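Local coordinates for thymidylate synthase 1 (Bacillus subtilis, PDB 1BKP), which probably catalyses the reductive methylation of dUMP to dTMP, with 5,10-methylenetetrahydrofolate as both methyl donor and reductant, at residues K113-L118 and V123-Y128; H131-N136 and W166-G171. All coordinates share one frame; numbering follows the deposited sequence.

Interaction 1 of 2, residues K113-L118 and V123-Y128; sequences KKNRSL and VDQVDY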
ATOM      1  N   LYS A 113      20.380   2.174   4.081  1.00 20.80           N
ATOM      2  CA  LYS A 113      20.970   0.917   4.481  1.00 21.50           C
ATOM      3  C   LYS A 113      21.443   0.179   3.229  1.00 20.58           C
ATOM      4  O   LYS A 113      20.664  -0.031   2.325  1.00 21.14           O
ATOM      5  CB  LYS A 113      19.881   0.116   5.168  1.00 24.21           C
ATOM      6  CG  LYS A 113      20.300  -0.927   6.104  1.00 39.37           C
ATOM      7  CD  LYS A 113      19.185  -1.130   7.146  1.00 39.17           C
ATOM      8  CE  LYS A 113      19.599  -2.179   8.058  1.00 41.79           C
ATOM      9  NZ  LYS A 113      18.446  -2.690   8.789  1.00 32.65           N
ATOM     10  N   LYS A 114      22.684  -0.255   3.179  1.00 19.19           N
ATOM     11  CA  LYS A 114      23.172  -0.968   1.964  1.00 21.26           C
ATOM     12  C   LYS A 114      22.737  -2.420   2.102  1.00 22.95           C
ATOM     13  O   LYS A 114      23.430  -3.194   2.700  1.00 25.45           O
ATOM     14  CB  LYS A 114      24.712  -0.865   1.853  1.00 20.65           C
ATOM     15  CG  LYS A 114      25.273   0.567   1.876  1.00 27.92           C
ATOM     16  CD  LYS A 114      24.665   1.381   0.772  1.00 43.22           C
ATOM     17  CE  LYS A 114      25.129   2.875   0.809  1.00 56.61           C
ATOM     18  NZ  LYS A 114      24.027   3.892   1.154  1.00 53.93           N
ATOM     19  N   ASN A 115      21.589  -2.785   1.529  1.00 22.21           N
ATOM     20  CA  ASN A 115      21.072  -4.105   1.718  1.00 23.30           C
ATOM     21  C   ASN A 115      20.736  -4.865   0.451  1.00 26.32           C
ATOM     22  O   ASN A 115      20.233  -5.977   0.541  1.00 28.05           O
ATOM     23  CB  ASN A 115      19.857  -4.027   2.687  1.00 16.96           C
ATOM     24  CG  ASN A 115      18.801  -2.952   2.270  1.00 21.69           C
ATOM     25  OD1 ASN A 115      18.739  -2.539   1.129  1.00 22.14           O
ATOM     26  ND2 ASN A 115      17.934  -2.565   3.199  1.00 21.09           N
ATOM     27  N   ARG A 116      20.970  -4.280  -0.726  1.00 24.02           N
ATOM     28  CA  ARG A 116      20.694  -4.976  -1.967  1.00 23.37           C
ATOM     29  C   ARG A 116      22.007  -5.246  -2.759  1.00 26.97           C
ATOM     30  O   ARG A 116      22.841  -4.373  -2.859  1.00 26.83           O
ATOM     31  CB  ARG A 116      19.783  -4.153  -2.868  1.00 24.40           C
ATOM     32  CG  ARG A 116      18.436  -3.717  -2.278  1.00 41.37           C
ATOM     33  CD  ARG A 116      17.526  -4.894  -1.941  1.00 41.90           C
ATOM     34  NE  ARG A 116      17.564  -5.943  -2.950  1.00 18.57           N
ATOM     35  CZ  ARG A 116      16.656  -6.105  -3.912  1.00 18.81           C
ATOM     36  NH1 ARG A 116      15.639  -5.255  -4.050  1.00 22.64           N
ATOM     37  NH2 ARG A 116      16.683  -7.196  -4.649  1.00 27.04           N
ATOM     38  N   SER A 117      22.204  -6.465  -3.276  1.00 27.07           N
ATOM     39  CA  SER A 117      23.430  -6.716  -4.075  1.00 28.82           C
ATOM     40  C   SER A 117      23.202  -6.259  -5.542  1.00 25.70           C
ATOM     41  O   SER A 117      22.228  -6.657  -6.150  1.00 26.16           O
ATOM     42  CB  SER A 117      23.742  -8.208  -4.100  1.00 37.02           C
ATOM     43  OG  SER A 117      23.755  -8.724  -2.786  1.00 46.29           O
ATOM     44  N   LEU A 118      24.084  -5.455  -6.109  1.00 22.53           N
ATOM     45  CA  LEU A 118      23.911  -5.082  -7.473  1.00 23.79           C
ATOM     46  C   LEU A 118      25.299  -4.909  -8.101  1.00 26.33           C
ATOM     47  O   LEU A 118      26.098  -4.138  -7.610  1.00 27.51           O
ATOM     48  CB  LEU A 118      23.195  -3.743  -7.518  1.00 25.05           C
ATOM     49  CG  LEU A 118      22.932  -3.221  -8.941  1.00 26.52           C
ATOM     50  CD1 LEU A 118      21.947  -4.126  -9.676  1.00 25.14           C
ATOM     51  CD2 LEU A 118      22.427  -1.821  -8.822  1.00 27.89           C
ATOM     52  N   VAL A 123      24.168  -1.989  -2.225  1.00 25.79           N
ATOM     53  CA  VAL A 123      23.636  -0.685  -2.557  1.00 25.18           C
ATOM     54  C   VAL A 123      22.347  -0.525  -1.708  1.00 22.21           C
ATOM     55  O   VAL A 123      21.784  -1.527  -1.300  1.00 17.59           O
ATOM     56  CB  VAL A 123      23.417  -0.882  -4.099  1.00 25.94           C
ATOM     57  CG1 VAL A 123      21.979  -1.212  -4.541  1.00 23.35           C
ATOM     58  CG2 VAL A 123      24.359  -0.058  -4.932  1.00 28.93           C
ATOM     59  N   ASP A 124      21.886   0.719  -1.512  1.00 19.85           N
ATOM     60  CA  ASP A 124      20.656   0.986  -0.720  1.00 19.39           C
ATOM     61  C   ASP A 124      19.399   1.007  -1.640  1.00 19.48           C
ATOM     62  O   ASP A 124      19.476   0.845  -2.894  1.00 21.75           O
ATOM     63  CB  ASP A 124      20.845   2.291   0.129  1.00 18.29           C
ATOM     64  CG  ASP A 124      20.998   3.547  -0.726  1.00 19.34           C
ATOM     65  OD1 ASP A 124      20.316   3.702  -1.798  1.00 15.99           O
ATOM     66  OD2 ASP A 124      21.851   4.379  -0.354  1.00 21.03           O
ATOM     67  N   GLN A 125      18.240   1.256  -1.043  1.00 14.70           N
ATOM     68  CA  GLN A 125      17.010   1.252  -1.820  1.00 13.84           C
ATOM     69  C   GLN A 125      16.912   2.292  -2.875  1.00 14.26           C
ATOM     70  O   GLN A 125      16.241   2.101  -3.864  1.00 14.24           O
ATOM     71  CB  GLN A 125      15.822   1.451  -0.851  1.00 13.69           C
ATOM     72  CG  GLN A 125      15.539   0.219   0.073  1.00 20.93           C
ATOM     73  CD  GLN A 125      14.212   0.421   0.826  1.00 18.22           C
ATOM     74  OE1 GLN A 125      13.142   0.608   0.160  1.00 20.85           O
ATOM     75  NE2 GLN A 125      14.265   0.497   2.169  1.00 16.07           N
ATOM     76  N   VAL A 126      17.498   3.457  -2.647  1.00 14.63           N
ATOM     77  CA  VAL A 126      17.351   4.521  -3.612  1.00 16.57           C
ATOM     78  C   VAL A 126      18.267   4.222  -4.845  1.00 15.75           C
ATOM     79  O   VAL A 126      17.800   4.300  -5.984  1.00 14.73           O
ATOM     80  CB  VAL A 126      17.727   5.870  -2.984  1.00 17.46           C
ATOM     81  CG1 VAL A 126      17.656   6.988  -4.030  1.00 17.86           C
ATOM     82  CG2 VAL A 126      16.820   6.176  -1.767  1.00 16.76           C
ATOM     83  N   ASP A 127      19.544   3.876  -4.626  1.00 14.63           N
ATOM     84  CA  ASP A 127      20.396   3.544  -5.776  1.00 13.72           C
ATOM     85  C   ASP A 127      19.930   2.295  -6.496  1.00 14.76           C
ATOM     86  O   ASP A 127      19.995   2.235  -7.739  1.00 16.67           O
ATOM     87  CB  ASP A 127      21.832   3.358  -5.302  1.00 13.12           C
ATOM     88  CG  ASP A 127      22.480   4.687  -4.900  1.00 19.37           C
ATOM     89  OD1 ASP A 127      22.107   5.755  -5.467  1.00 17.11           O
ATOM     90  OD2 ASP A 127      23.289   4.631  -3.958  1.00 21.19           O
ATOM     91  N   TYR A 128      19.312   1.371  -5.757  1.00 13.11           N
ATOM     92  CA  TYR A 128      18.852   0.184  -6.395  1.00 11.75           C
ATOM     93  C   TYR A 128      17.653   0.589  -7.306  1.00 11.90           C
ATOM     94  O   TYR A 128      17.566   0.240  -8.499  1.00 14.31           O
ATOM     95  CB  TYR A 128      18.370  -0.834  -5.351  1.00 11.56           C
ATOM     96  CG  TYR A 128      17.972  -2.128  -6.023  1.00 15.49           C
ATOM     97  CD1 TYR A 128      18.946  -3.069  -6.393  1.00 19.68           C
ATOM     98  CD2 TYR A 128      16.643  -2.390  -6.333  1.00 17.10           C
ATOM     99  CE1 TYR A 128      18.604  -4.233  -7.027  1.00 20.96           C
ATOM    100  CE2 TYR A 128      16.287  -3.553  -6.962  1.00 19.28           C
ATOM    101  CZ  TYR A 128      17.266  -4.465  -7.281  1.00 19.07           C
ATOM    102  OH  TYR A 128      16.817  -5.680  -7.718  1.00 29.36           O
TER
HETATM  103  O   HOH W   1      18.019   0.671   1.808  1.00 19.69           O
HETATM  104  O   HOH W   2      16.013  -0.627   4.476  1.00 20.58           O
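R116 and V123 form an antiparallel hydrogen-bonded pair, R116 N giving to V123 O at 2.9 Å and V123 N to R116 O at 2.8 Å, while N115 N adds a weak bond to V123 O, so that two residues face one in a classic beta bulge. Beyond it D124 N-caps the helix that follows: its OD1 takes the N-H of D127 almost straight (170°) and, weakly, that of V126. Its other oxygen, OD2, is met on the anti side by K114 NZ at 2.7 Å, the lysine chain bending at chi2 and chi4 to lie alongside the aspartate; K78 is a second ion-pair partner. A short acidic side chain suits this place, serving backbone N-H groups and lysines at once. The motif is a two-stranded hairpin, 116-118 with 121-123, leading into helix 125-135. One water joins K113 O to Q125 N. On the hairpin, R116 bends at chi2 and chi3 to lay its guanidinium flat over Y128, the planes 29° apart and R116 CZ 4.0 Å from the centroid of the Y128 ring, a cation-pi stack. NH1 sits over the ring's rim, 3.4 Å from Y128 CE2, while NH2 forms a salt bridge with D153 of the second subunit. With its CG anti to the backbone N (chi1 -176°), Y128 turns one ring face to the guanidinium, and L118 CD1 approaches Y128 CE1 obliquely at 4.3 Å. An alanine here is likely to leave the guanidinium without its flat support, freer to swing away from D153 of the second subunit. The Y128 side chain also touches R141, a predicted dUMP-binding residue.

Interaction 2 of 2, residues H131-N136 and W166-G171; sequences HQLKNN and WYVKHG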
ATOM      1  N   HIS A 131      18.774   2.512 -10.532  1.00 15.11           N
ATOM      2  CA  HIS A 131      19.368   1.582 -11.472  1.00 14.16           C
ATOM      3  C   HIS A 131      18.273   0.786 -12.190  1.00 15.52           C
ATOM      4  O   HIS A 131      18.280   0.636 -13.399  1.00 16.48           O
ATOM      5  CB  HIS A 131      20.335   0.654 -10.770  1.00 15.61           C
ATOM      6  CG  HIS A 131      20.910  -0.424 -11.686  1.00 19.04           C
ATOM      7  ND1 HIS A 131      20.212  -1.570 -12.007  1.00 19.93           N
ATOM      8  CD2 HIS A 131      22.051  -0.469 -12.401  1.00 19.52           C
ATOM      9  CE1 HIS A 131      20.897  -2.261 -12.903  1.00 19.34           C
ATOM     10  NE2 HIS A 131      22.016  -1.621 -13.156  1.00 19.61           N
ATOM     11  N   GLN A 132      17.321   0.256 -11.415  1.00 15.98           N
ATOM     12  CA  GLN A 132      16.232  -0.580 -11.959  1.00 14.36           C
ATOM     13  C   GLN A 132      15.234   0.144 -12.871  1.00 13.11           C
ATOM     14  O   GLN A 132      14.785  -0.418 -13.892  1.00 12.93           O
ATOM     15  CB  GLN A 132      15.484  -1.272 -10.808  1.00 14.86           C
ATOM     16  CG  GLN A 132      16.365  -2.373 -10.104  1.00 19.90           C
ATOM     17  CD  GLN A 132      16.767  -3.526 -11.100  1.00 34.37           C
ATOM     18  OE1 GLN A 132      17.858  -3.549 -11.626  1.00 37.85           O
ATOM     19  NE2 GLN A 132      15.848  -4.423 -11.363  1.00 22.57           N
ATOM     20  N   LEU A 133      14.939   1.405 -12.551  1.00 11.34           N
ATOM     21  CA  LEU A 133      14.052   2.164 -13.420  1.00 10.74           C
ATOM     22  C   LEU A 133      14.709   2.332 -14.824  1.00 12.20           C
ATOM     23  O   LEU A 133      14.025   2.319 -15.854  1.00 13.43           O
ATOM     24  CB  LEU A 133      13.806   3.559 -12.816  1.00 11.61           C
ATOM     25  CG  LEU A 133      12.878   3.572 -11.578  1.00 13.54           C
ATOM     26  CD1 LEU A 133      12.792   4.992 -10.985  1.00 13.69           C
ATOM     27  CD2 LEU A 133      11.449   3.036 -12.048  1.00  9.52           C
ATOM     28  N   LYS A 134      16.026   2.493 -14.852  1.00 13.86           N
ATOM     29  CA  LYS A 134      16.699   2.633 -16.157  1.00 16.25           C
ATOM     30  C   LYS A 134      16.971   1.304 -16.857  1.00 18.52           C
ATOM     31  O   LYS A 134      16.905   1.256 -18.069  1.00 21.83           O
ATOM     32  CB  LYS A 134      18.087   3.327 -16.003  1.00 15.53           C
ATOM     33  CG  LYS A 134      17.962   4.789 -15.492  1.00 21.39           C
ATOM     34  CD  LYS A 134      19.310   5.503 -15.389  1.00 19.81           C
ATOM     35  CE  LYS A 134      20.082   4.942 -14.183  1.00 24.18           C
ATOM     36  NZ  LYS A 134      21.258   5.817 -13.854  1.00 36.27           N
ATOM     37  N   ASN A 135      17.334   0.275 -16.102  1.00 17.58           N
ATOM     38  CA  ASN A 135      17.785  -1.005 -16.670  1.00 17.82           C
ATOM     39  C   ASN A 135      16.777  -2.153 -16.670  1.00 19.79           C
ATOM     40  O   ASN A 135      16.920  -3.072 -17.459  1.00 18.32           O
ATOM     41  CB  ASN A 135      19.051  -1.459 -15.908  1.00 17.44           C
ATOM     42  CG  ASN A 135      20.207  -0.484 -16.111  1.00 23.37           C
ATOM     43  OD1 ASN A 135      20.526   0.400 -15.281  1.00 17.55           O
ATOM     44  ND2 ASN A 135      20.680  -0.504 -17.284  1.00 18.02           N
ATOM     45  N   ASN A 136      15.757  -2.065 -15.834  1.00 16.12           N
ATOM     46  CA  ASN A 136      14.733  -3.113 -15.821  1.00 18.80           C
ATOM     47  C   ASN A 136      13.438  -2.337 -15.704  1.00 18.69           C
ATOM     48  O   ASN A 136      12.665  -2.517 -14.736  1.00 16.47           O
ATOM     49  CB  ASN A 136      14.979  -4.026 -14.588  1.00 19.24           C
ATOM     50  CG  ASN A 136      14.101  -5.244 -14.561  1.00 30.39           C
ATOM     51  OD1 ASN A 136      13.962  -5.867 -13.511  1.00 40.82           O
ATOM     52  ND2 ASN A 136      13.473  -5.568 -15.668  1.00 24.40           N
ATOM     53  N   TRP A 166       6.673   2.279  -8.382  1.00 16.01           N
ATOM     54  CA  TRP A 166       6.880   3.085  -9.582  1.00 15.05           C
ATOM     55  C   TRP A 166       6.600   2.177 -10.778  1.00 14.63           C
ATOM     56  O   TRP A 166       6.809   0.972 -10.691  1.00 12.59           O
ATOM     57  CB  TRP A 166       8.387   3.518  -9.620  1.00 14.53           C
ATOM     58  CG  TRP A 166       8.838   4.355  -8.416  1.00 15.59           C
ATOM     59  CD1 TRP A 166       9.131   3.903  -7.135  1.00 15.21           C
ATOM     60  CD2 TRP A 166       9.043   5.750  -8.395  1.00 15.27           C
ATOM     61  NE1 TRP A 166       9.484   4.950  -6.341  1.00 14.89           N
ATOM     62  CE2 TRP A 166       9.427   6.098  -7.087  1.00 16.27           C
ATOM     63  CE3 TRP A 166       8.939   6.752  -9.366  1.00 14.65           C
ATOM     64  CZ2 TRP A 166       9.685   7.426  -6.705  1.00 15.02           C
ATOM     65  CZ3 TRP A 166       9.196   8.080  -9.009  1.00 14.36           C
ATOM     66  CH2 TRP A 166       9.557   8.405  -7.661  1.00 14.24           C
ATOM     67  N   TYR A 167       6.148   2.762 -11.895  1.00 15.43           N
ATOM     68  CA  TYR A 167       5.842   1.904 -13.042  1.00 15.85           C
ATOM     69  C   TYR A 167       6.401   2.671 -14.260  1.00 15.34           C
ATOM     70  O   TYR A 167       6.211   3.911 -14.370  1.00 12.62           O
ATOM     71  CB  TYR A 167       4.330   1.821 -13.221  1.00 15.91           C
ATOM     72  CG  TYR A 167       3.598   1.443 -11.944  1.00 19.69           C
ATOM     73  CD1 TYR A 167       3.228   2.414 -11.005  1.00 20.06           C
ATOM     74  CD2 TYR A 167       3.220   0.134 -11.693  1.00 19.02           C
ATOM     75  CE1 TYR A 167       2.511   2.080  -9.878  1.00 18.31           C
ATOM     76  CE2 TYR A 167       2.473  -0.197 -10.567  1.00 18.41           C
ATOM     77  CZ  TYR A 167       2.132   0.789  -9.683  1.00 17.40           C
ATOM     78  OH  TYR A 167       1.353   0.469  -8.602  1.00 15.23           O
ATOM     79  N   VAL A 168       6.905   1.922 -15.236  1.00 15.43           N
ATOM     80  CA  VAL A 168       7.378   2.576 -16.443  1.00 17.50           C
ATOM     81  C   VAL A 168       6.587   1.962 -17.594  1.00 19.15           C
ATOM     82  O   VAL A 168       6.621   0.725 -17.782  1.00 18.09           O
ATOM     83  CB  VAL A 168       8.903   2.361 -16.705  1.00 18.14           C
ATOM     84  CG1 VAL A 168       9.234   3.038 -18.088  1.00 18.58           C
ATOM     85  CG2 VAL A 168       9.717   2.964 -15.600  1.00 17.51           C
ATOM     86  N   LYS A 169       5.801   2.793 -18.272  1.00 18.29           N
ATOM     87  CA  LYS A 169       5.023   2.308 -19.394  1.00 21.63           C
ATOM     88  C   LYS A 169       5.009   3.415 -20.482  1.00 24.72           C
ATOM     89  O   LYS A 169       4.706   4.585 -20.153  1.00 23.83           O
ATOM     90  CB  LYS A 169       3.590   1.943 -18.988  1.00 16.78           C
ATOM     91  CG  LYS A 169       3.487   0.903 -17.862  1.00 15.77           C
ATOM     92  CD  LYS A 169       2.012   0.442 -17.650  1.00 28.15           C
ATOM     93  CE  LYS A 169       1.783  -0.510 -16.486  1.00 24.96           C
ATOM     94  NZ  LYS A 169       2.581  -1.789 -16.523  1.00 22.86           N
ATOM     95  N   HIS A 170       5.423   3.034 -21.714  1.00 24.89           N
ATOM     96  CA  HIS A 170       5.434   3.934 -22.893  1.00 25.60           C
ATOM     97  C   HIS A 170       6.271   5.188 -22.676  1.00 22.09           C
ATOM     98  O   HIS A 170       5.864   6.281 -22.999  1.00 22.57           O
ATOM     99  CB  HIS A 170       4.020   4.341 -23.251  1.00 27.44           C
ATOM    100  CG  HIS A 170       3.238   3.271 -23.953  1.00 31.15           C
ATOM    101  ND1 HIS A 170       3.783   2.037 -24.278  1.00 32.87           N
ATOM    102  CD2 HIS A 170       1.973   3.276 -24.457  1.00 32.49           C
ATOM    103  CE1 HIS A 170       2.892   1.333 -24.965  1.00 33.44           C
ATOM    104  NE2 HIS A 170       1.787   2.061 -25.087  1.00 33.37           N
ATOM    105  N   GLY A 171       7.428   5.015 -22.053  1.00 17.82           N
ATOM    106  CA  GLY A 171       8.280   6.152 -21.821  1.00 18.90           C
ATOM    107  C   GLY A 171       7.833   7.050 -20.703  1.00 20.29           C
ATOM    108  O   GLY A 171       8.449   8.076 -20.496  1.00 22.63           O
TER
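L133 of helix 125-135 meets W166 and V168 of strand 161-169, a helix-on-sheet packing in which the helix lies against one face of the large mixed sheet of the thymidylate synthase fold. The contact between the two segments is wholly apolar, with no hydrogen bond crossing it, and their closest CA atoms, those of L133 and V168, remain 7.3 Å apart, so side chains bridge the distance. L133 does this with a single methyl. Its CG lies anti to the carbonyl carbon (chi1 -73°) and the chain then extends (chi2 175°), carrying CD2 out to the strand although the side chain does not leave the backbone pointing straight at it. A leucine suits the place because its chain is long enough to take a methyl across the gap, and it has no polar group to satisfy in a buried setting. W166 and V168, two apart on the strand, both turn towards the helix, whereas Y167 between them points away and packs on R178 of the second subunit. W166 meets L133 through CB, and its large apolar side chain also packs on L198 and I202 of helix 188-206; the beta-branched V168 offers CG2, a short branch close to the strand backbone. Further apolar neighbours join in: L173 of the adjacent strand touches L133, W166 and V168, and I202 also touches L133.

Polar bonds are made to other partners. L133 O is hydrogen-bonded to the hydroxyl of Y208, and the backbone of W166 to that of H142. Within the helix, H131 ND1 donates at 3.1 Å to Q132 OE1, which lies in the plane of the imidazole. Across the contact, L133 CD2 rests 3.9 Å from W166 CB and 4.0 Å from V168 CG2.

The two interactions share helix 125-135 and follow one another along the chain: interaction 1 uses the hairpin and the start of the helix, interaction 2 its last turn and a strand 30 residues further on. Their centres are about 17 Å apart, and they touch directly where L118 CD2 packs 3.5 Å from H131 CG. The helix thus joins the small two-stranded hairpin at one end to the large mixed sheet at the other. Residues of both interactions also reach the second subunit, R116 through D153 and K169 through D219 of that chain, so this helix and its neighbours lie close to the interface of the homodimer.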